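Local structure of response regulator protein (Burkholderia pseudomallei, 3RQI) at residues V12-N16 with E17-G21; R25-R29 with R30-V34; E125-A128 with E129-L132. The protein probably acts as the response regulator of a two-component signalling system, taking up a phosphoryl group on its receiver domain to control transcription through a Fis-type helix-turn-helix domain. All blocks are in the same frame, centred on the assembly; numbering follows the deposited sequence. Where two conformers were deposited one is given.

Contact 1 (V12-N16 with E17-G21); sequences VIDDN and EVFAG. With CA (calcium ion), chain B.
Asn-16 caps helix 17-29 with its side-chain oxygen: Phe-19 N donates to Asn-16 OD1 at 3.0 Å, almost straight at 171° but from above the amide plane, and Val-18 N adds a weak bond to the same oxygen. With CG anti to the backbone N (chi1 177°), the short Asn side chain swings OD1 over these amides, while Ala-20 N donates to Asn-16 O at 2.9 Å. The tight part faces the sheet: the small Ala-20 methyl stands 3.3 Å from Asn-16 O and 4.0 Å from Val-12 CG1. Asp-14 OD1 closes an Asx turn by accepting from Asn-16 N at 2.9 Å on its anti lone pair, and also accepts from a water bound to the calcium ion. Asp-15 OD1 binds that ion directly at 2.3 Å, joined by His-60 O and the phosphorylated Asp-58. The outer side is looser, with a water bridging Asp-15 O and Glu-17 OE2. Asp-14 OD2 lies oblique to the Phe-19 ring, 3.7 Å from its CD2, and Lys-108 serves both by salt bridge and cation-pi contact. Next to the turn, strand 9-13 runs between strands 33-37 and 54-56, with Val-12 packed on Leu-23 and Leu-27 of the helix.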
loop_
_atom_site.group_PDB
_atom_site.type_symbol
_atom_site.label_atom_id
_atom_site.label_comp_id
_atom_site.label_asym_id
_atom_site.label_seq_id
_atom_site.Cartn_x
_atom_site.Cartn_y
_atom_site.Cartn_z
ATOM N N VAL A 12 11.316 18.291 -5.752
ATOM C CA VAL A 12 11.784 17.173 -4.924
ATOM C C VAL A 12 11.687 17.587 -3.452
ATOM O O VAL A 12 12.405 18.481 -3.040
ATOM C CB VAL A 12 13.233 16.777 -5.318
ATOM C CG1 VAL A 12 13.799 15.805 -4.262
ATOM C CG2 VAL A 12 13.278 16.151 -6.766
ATOM N N ILE A 13 10.846 16.904 -2.684
ATOM C CA ILE A 13 10.691 17.222 -1.241
ATOM C C ILE A 13 11.281 16.063 -0.436
ATOM O O ILE A 13 10.695 14.974 -0.359
ATOM C CB ILE A 13 9.212 17.381 -0.871
ATOM C CG1 ILE A 13 8.581 18.513 -1.717
ATOM C CG2 ILE A 13 9.085 17.674 0.658
ATOM C CD1 ILE A 13 7.042 18.436 -1.740
ATOM N N ASP A 14 12.454 16.289 0.160
ATOM C CA ASP A 14 13.131 15.264 0.964
ATOM C C ASP A 14 14.118 15.976 1.882
ATOM O O ASP A 14 14.806 16.901 1.442
ATOM C CB ASP A 14 13.851 14.248 0.024
ATOM C CG ASP A 14 14.182 12.975 0.714
ATOM O OD1 ASP A 14 14.921 13.018 1.733
ATOM O OD2 ASP A 14 13.687 11.901 0.289
ATOM N N ASP A 15 14.145 15.609 3.156
ATOM C CA ASP A 15 15.074 16.281 4.093
ATOM C C ASP A 15 16.526 15.866 3.911
ATOM O O ASP A 15 17.442 16.523 4.466
ATOM C CB ASP A 15 14.656 15.976 5.543
ATOM C CG ASP A 15 14.812 14.523 5.874
ATOM O OD1 ASP A 15 14.084 13.680 5.301
ATOM O OD2 ASP A 15 15.655 14.201 6.723
ATOM N N ASN A 16 16.749 14.747 3.208
ATOM C CA ASN A 16 18.116 14.267 2.952
ATOM C C ASN A 16 18.616 15.002 1.714
ATOM O O ASN A 16 18.250 14.664 0.591
ATOM C CB ASN A 16 18.067 12.734 2.758
ATOM C CG ASN A 16 19.420 12.110 2.412
ATOM O OD1 ASN A 16 20.360 12.778 1.971
ATOM N ND2 ASN A 16 19.500 10.789 2.578
ATOM N N GLU A 17 19.456 16.026 1.936
ATOM C CA GLU A 17 19.844 16.929 0.869
ATOM C C GLU A 17 20.800 16.263 -0.112
ATOM O O GLU A 17 20.886 16.653 -1.276
ATOM C CB GLU A 17 20.455 18.223 1.449
ATOM C CG GLU A 17 19.558 18.893 2.509
ATOM C CD GLU A 17 20.082 20.209 3.068
ATOM O OE1 GLU A 17 20.964 20.851 2.449
ATOM O OE2 GLU A 17 19.572 20.606 4.134
ATOM N N VAL A 18 21.515 15.247 0.365
ATOM C CA VAL A 18 22.430 14.498 -0.500
ATOM C C VAL A 18 21.643 13.639 -1.486
ATOM O O VAL A 18 21.820 13.712 -2.719
ATOM C CB VAL A 18 23.395 13.662 0.344
ATOM C CG1 VAL A 18 24.269 12.803 -0.568
ATOM C CG2 VAL A 18 24.293 14.556 1.267
ATOM N N PHE A 19 20.723 12.838 -0.963
ATOM C CA PHE A 19 19.809 12.103 -1.799
ATOM C C PHE A 19 19.062 13.033 -2.759
ATOM O O PHE A 19 18.938 12.725 -3.928
ATOM C CB PHE A 19 18.815 11.313 -0.928
ATOM C CG PHE A 19 17.731 10.652 -1.717
ATOM C CD1 PHE A 19 17.947 9.384 -2.247
ATOM C CD2 PHE A 19 16.529 11.298 -1.964
ATOM C CE1 PHE A 19 16.966 8.756 -2.984
ATOM C CE2 PHE A 19 15.536 10.655 -2.735
ATOM C CZ PHE A 19 15.783 9.407 -3.231
ATOM N N ALA A 20 18.603 14.171 -2.256
ATOM C CA ALA A 20 17.787 15.052 -3.067
ATOM C C ALA A 20 18.604 15.624 -4.221
ATOM O O ALA A 20 18.120 15.744 -5.361
ATOM C CB ALA A 20 17.184 16.161 -2.200
ATOM N N GLY A 21 19.860 15.945 -3.935
ATOM C CA GLY A 21 20.775 16.440 -4.973
ATOM C C GLY A 21 21.102 15.434 -6.053
ATOM O O GLY A 21 21.172 15.760 -7.242
HETATM CA CA CA B . 13.661 11.375 5.390
HETATM O O HOH W 1 14.913 10.918 3.405
HETATM O O HOH W 2 17.565 18.917 5.679
#

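Contact 2 (R25-R29 with R30-V34); sequences RGLER and RGYAV
Across the end of helix 17-29 the backbone closes a Schellman motif, Tyr-32 N donating to Leu-27 O at 3.1 Å and Gly-31 N to Glu-28 O at 2.8 Å, with Gly-31 at positive phi (91°). Glycine suits this C-prime place because a side chain there would jam against the carbonyl oxygen of Arg-30. Leu-27 O is gripped twice, since Arg-30 N reaches it from the face opposite to Tyr-32 N. Arg-30 gives the end a further clasp: its chain, extended from CG to NE, runs back along the last turn and brings NH1 to Gly-26 O at 2.9 Å. That oxygen lies in the guanidinium plane, at its edge, whereas NH1 stands above the carbonyl plane of Gly-26. Such a positive group at a helix C-terminus would probably be favoured by the helix dipole.

On the inner side Leu-27 CB meets Val-34 CG2 at 3.7 Å and Tyr-32 CB more loosely, so aliphatic carbons pack between helix and strand. The Tyr-32 ring turns its edge, through CD2, to Leu-27 O at 3.4 Å. Glu-28 suits the wet rim: its CG lies against Val-34 CG2, and a water joins its OE2 to Val-34 N. Glu-28 CA also makes a CA-H...O contact of 3.4 Å with Tyr-32 O. Leu-27 also packs on Phe-10 and Val-12 of strand 9-13; on helix 112-118 it meets Val-112 together with Arg-30, and Leu-116 together with Tyr-32. The whole is a glycine-terminated helix leading into the second strand of a beta-alpha-beta crossover, as in the CheY-like receiver fold.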
loop_
_atom_site.group_PDB
_atom_site.type_symbol
_atom_site.label_atom_id
_atom_site.label_comp_id
_atom_site.label_asym_id
_atom_site.label_seq_id
_atom_site.Cartn_x
_atom_site.Cartn_y
_atom_site.Cartn_z
ATOM N N ARG A 25 20.102 16.045 -9.883
ATOM C CA ARG A 25 21.037 15.993 -10.995
ATOM C C ARG A 25 20.622 14.999 -12.059
ATOM O O ARG A 25 20.747 15.306 -13.233
ATOM C CB ARG A 25 22.440 15.730 -10.500
ATOM C CG ARG A 25 23.000 16.923 -9.750
ATOM C CD ARG A 25 24.491 16.712 -9.411
ATOM N NE ARG A 25 24.692 15.601 -8.471
ATOM C CZ ARG A 25 24.520 15.689 -7.150
ATOM N NH1 ARG A 25 24.721 14.628 -6.397
ATOM N NH2 ARG A 25 24.165 16.839 -6.573
ATOM N N GLY A 26 20.130 13.816 -11.667
ATOM C CA GLY A 26 19.667 12.812 -12.654
ATOM C C GLY A 26 18.465 13.301 -13.471
ATOM O O GLY A 26 18.394 13.098 -14.690
ATOM N N LEU A 27 17.544 13.986 -12.812
ATOM C CA LEU A 27 16.405 14.581 -13.523
ATOM C C LEU A 27 16.844 15.704 -14.475
ATOM O O LEU A 27 16.343 15.802 -15.612
ATOM C CB LEU A 27 15.395 15.115 -12.512
ATOM C CG LEU A 27 14.617 14.020 -11.769
ATOM C CD1 LEU A 27 13.938 14.615 -10.517
ATOM C CD2 LEU A 27 13.602 13.282 -12.637
ATOM N N GLU A 28 17.770 16.549 -14.028
ATOM C CA GLU A 28 18.277 17.647 -14.863
ATOM C C GLU A 28 18.932 17.092 -16.130
ATOM O O GLU A 28 18.730 17.637 -17.205
ATOM C CB GLU A 28 19.250 18.548 -14.106
ATOM C CG GLU A 28 18.596 19.370 -13.050
ATOM C CD GLU A 28 19.549 19.833 -11.954
ATOM O OE1 GLU A 28 20.746 19.450 -11.937
ATOM O OE2 GLU A 28 19.084 20.578 -11.071
ATOM N N ARG A 29 19.667 15.987 -16.016
ATOM C CA ARG A 29 20.296 15.382 -17.208
ATOM C C ARG A 29 19.247 14.898 -18.206
ATOM O O ARG A 29 19.549 14.721 -19.387
ATOM C CB ARG A 29 21.226 14.213 -16.844
ATOM C CG ARG A 29 22.504 14.619 -16.100
ATOM C CD ARG A 29 23.526 13.464 -16.029
ATOM N NE ARG A 29 23.139 12.392 -15.105
ATOM C CZ ARG A 29 23.343 12.401 -13.784
ATOM N NH1 ARG A 29 23.934 13.433 -13.187
ATOM N NH2 ARG A 29 22.951 11.368 -13.053
ATOM N N ARG A 30 18.018 14.696 -17.722
ATOM C CA ARG A 30 16.902 14.296 -18.578
ATOM C C ARG A 30 16.045 15.487 -18.990
ATOM O O ARG A 30 14.960 15.338 -19.565
ATOM C CB ARG A 30 16.066 13.228 -17.875
ATOM C CG ARG A 30 16.745 11.882 -17.885
ATOM C CD ARG A 30 16.300 10.977 -16.756
ATOM N NE ARG A 30 17.018 9.698 -16.796
ATOM C CZ ARG A 30 18.208 9.456 -16.242
ATOM N NH1 ARG A 30 18.871 10.388 -15.554
ATOM N NH2 ARG A 30 18.745 8.250 -16.374
ATOM N N GLY A 31 16.526 16.684 -18.686
ATOM C CA GLY A 31 15.842 17.890 -19.141
ATOM C C GLY A 31 14.802 18.486 -18.220
ATOM O O GLY A 31 14.061 19.381 -18.632
ATOM N N TYR A 32 14.727 18.010 -16.967
ATOM C CA TYR A 32 13.798 18.604 -16.021
ATOM C C TYR A 32 14.459 19.771 -15.317
ATOM O O TYR A 32 15.677 19.798 -15.170
ATOM C CB TYR A 32 13.287 17.566 -14.979
ATOM C CG TYR A 32 12.444 16.507 -15.636
ATOM C CD1 TYR A 32 11.060 16.609 -15.651
ATOM C CD2 TYR A 32 13.036 15.430 -16.297
ATOM C CE1 TYR A 32 10.276 15.641 -16.310
ATOM C CE2 TYR A 32 12.273 14.466 -16.962
ATOM C CZ TYR A 32 10.885 14.577 -16.948
ATOM O OH TYR A 32 10.118 13.641 -17.610
ATOM N N ALA A 33 13.659 20.758 -14.942
ATOM C CA ALA A 33 14.146 21.885 -14.167
ATOM C C ALA A 33 13.693 21.556 -12.746
ATOM O O ALA A 33 12.494 21.474 -12.513
ATOM C CB ALA A 33 13.474 23.158 -14.638
ATOM N N VAL A 34 14.633 21.391 -11.812
ATOM C CA VAL A 34 14.315 20.835 -10.471
ATOM C C VAL A 34 14.531 21.843 -9.349
ATOM O O VAL A 34 15.564 22.560 -9.320
ATOM C CB VAL A 34 15.208 19.581 -10.176
ATOM C CG1 VAL A 34 14.832 18.884 -8.867
ATOM C CG2 VAL A 34 15.130 18.564 -11.347
HETATM O O HOH W 3 17.283 22.207 -12.653
HETATM O O HOH W 4 17.582 20.748 -16.802
#

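Contact 3 (E125-A128 with E129-L132); sequences EVQA and EEAL
Ala-131 N donates to Gln-127 O at 2.9 Å, the shortest of four consecutive i to i+4 backbone bonds that carry helix 123-133 through this point. The others run from Glu-129 N to Glu-125 O, from Glu-130 N to Val-126 O and from Leu-132 N to Ala-128 O. Those of Glu-129 and Glu-130 are nearly straight, and all four donors lie somewhat tilted from the planes of their carbonyls.

Of the side chains, Glu-130 lies back over the preceding turn. Its CG, anti to its own carbonyl carbon (chi1 -61°), comes to 3.1 Å from Val-126 O, and the chain is extended beyond CG. That carries the carboxylate alongside the Val-126 side chain, where OE2 approaches the methyl CG1 at 3.6 Å; the two side chains cross obliquely. A long, flexible acid suits this exposed flank, since its aliphatic part can lie on the backbone while its charge stays near the surface.

A water donates to Glu-129 OE1 at 2.6 Å; whether it also reaches the Glu-125 carboxylate, one turn back, is doubtful. The Gln-127 side chain starts away from the following turn, and its OE1 accepts from Asn-104 ND2.

Small residues suit the side that meets the partner molecule: Ala-128 packs on Ala-92 of the second subunit and Ala-131 on its Ser-90, while Leu-132 reaches Thr-93 of that subunit. Helix 123-133 is thus tied through Gln-127 to Asn-104, at the start of strand 104-107 of its own chain, and packs against the N-terminal end of helix 91-100 of the second subunit, Ser-90 lying just before that helix and Ala-92 and Thr-93 in its first turn.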
loop_
_atom_site.group_PDB
_atom_site.type_symbol
_atom_site.label_atom_id
_atom_site.label_comp_id
_atom_site.label_asym_id
_atom_site.label_seq_id
_atom_site.Cartn_x
_atom_site.Cartn_y
_atom_site.Cartn_z
ATOM N N GLU A 125 -2.218 1.335 -12.207
ATOM C CA GLU A 125 -3.019 0.202 -12.692
ATOM C C GLU A 125 -2.110 -0.881 -13.264
ATOM O O GLU A 125 -2.331 -2.056 -12.967
ATOM C CB GLU A 125 -4.101 0.633 -13.699
ATOM C CG GLU A 125 -5.048 -0.494 -14.212
ATOM C CD GLU A 125 -5.570 -1.421 -13.129
ATOM O OE1 GLU A 125 -5.166 -2.610 -13.108
ATOM O OE2 GLU A 125 -6.386 -0.971 -12.298
ATOM N N VAL A 126 -1.089 -0.503 -14.035
ATOM C CA VAL A 126 -0.107 -1.484 -14.580
ATOM C C VAL A 126 0.656 -2.193 -13.456
ATOM O O VAL A 126 0.846 -3.422 -13.468
ATOM C CB VAL A 126 0.913 -0.795 -15.526
ATOM C CG1 VAL A 126 1.917 -1.823 -16.120
ATOM C CG2 VAL A 126 0.174 -0.191 -16.686
ATOM N N GLN A 127 1.038 -1.415 -12.454
ATOM C CA GLN A 127 1.843 -1.971 -11.346
ATOM C C GLN A 127 1.011 -2.952 -10.502
ATOM O O GLN A 127 1.499 -4.005 -10.086
ATOM C CB GLN A 127 2.505 -0.828 -10.524
ATOM C CG GLN A 127 3.692 -0.102 -11.296
ATOM C CD GLN A 127 4.052 1.366 -10.886
ATOM O OE1 GLN A 127 3.564 1.883 -9.920
ATOM N NE2 GLN A 127 4.934 2.015 -11.674
ATOM N N ALA A 128 -0.259 -2.626 -10.293
ATOM C CA ALA A 128 -1.165 -3.516 -9.570
ATOM C C ALA A 128 -1.351 -4.852 -10.289
ATOM O O ALA A 128 -1.283 -5.910 -9.661
ATOM C CB ALA A 128 -2.516 -2.819 -9.291
ATOM N N GLU A 129 -1.559 -4.803 -11.597
ATOM C CA GLU A 129 -1.635 -6.043 -12.395
ATOM C C GLU A 129 -0.355 -6.879 -12.336
ATOM O O GLU A 129 -0.418 -8.101 -12.141
ATOM C CB GLU A 129 -1.988 -5.755 -13.848
ATOM C CG GLU A 129 -2.060 -7.042 -14.740
ATOM C CD GLU A 129 -3.031 -8.097 -14.194
ATOM O OE1 GLU A 129 -4.022 -7.707 -13.534
ATOM O OE2 GLU A 129 -2.827 -9.316 -14.444
ATOM N N GLU A 130 0.799 -6.230 -12.514
ATOM C CA GLU A 130 2.098 -6.924 -12.418
ATOM C C GLU A 130 2.226 -7.595 -11.048
ATOM O O GLU A 130 2.690 -8.734 -10.945
ATOM C CB GLU A 130 3.265 -5.960 -12.684
ATOM C CG GLU A 130 3.212 -5.346 -14.102
ATOM C CD GLU A 130 4.308 -4.317 -14.406
ATOM O OE1 GLU A 130 4.847 -3.672 -13.472
ATOM O OE2 GLU A 130 4.612 -4.134 -15.609
ATOM N N ALA A 131 1.766 -6.913 -9.993
ATOM C CA ALA A 131 1.868 -7.498 -8.640
ATOM C C ALA A 131 1.009 -8.760 -8.512
ATOM O O ALA A 131 1.428 -9.757 -7.931
ATOM C CB ALA A 131 1.482 -6.468 -7.549
ATOM N N LEU A 132 -0.202 -8.706 -9.042
ATOM C CA LEU A 132 -1.097 -9.850 -8.936
ATOM C C LEU A 132 -0.557 -11.068 -9.710
ATOM O O LEU A 132 -0.821 -12.210 -9.334
ATOM C CB LEU A 132 -2.526 -9.473 -9.335
ATOM C CG LEU A 132 -3.243 -8.585 -8.285
ATOM C CD1 LEU A 132 -4.531 -8.028 -8.819
ATOM C CD2 LEU A 132 -3.494 -9.284 -6.957
HETATM O O HOH W 5 -5.372 -5.895 -12.185
#

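From the N terminus the contacts follow in series, none nested in or crossing another. Contact 1 turns the chain from strand 9-13 into helix 17-29, and contact 2 turns it out of the same helix into strand 33-37, so the two make the turns on either end of the helix in one beta-alpha-beta unit. They touch where Val-12 CG2 lies 3.8 Å from Val-34 CG1, because their strands are neighbours in the parallel sheet. Contact 3 closes no loop; it lies within helix 123-133, with its centre about 28 Å from the centres of both others, and faces the second subunit, on the opposite side of the chain's centre from contact 1.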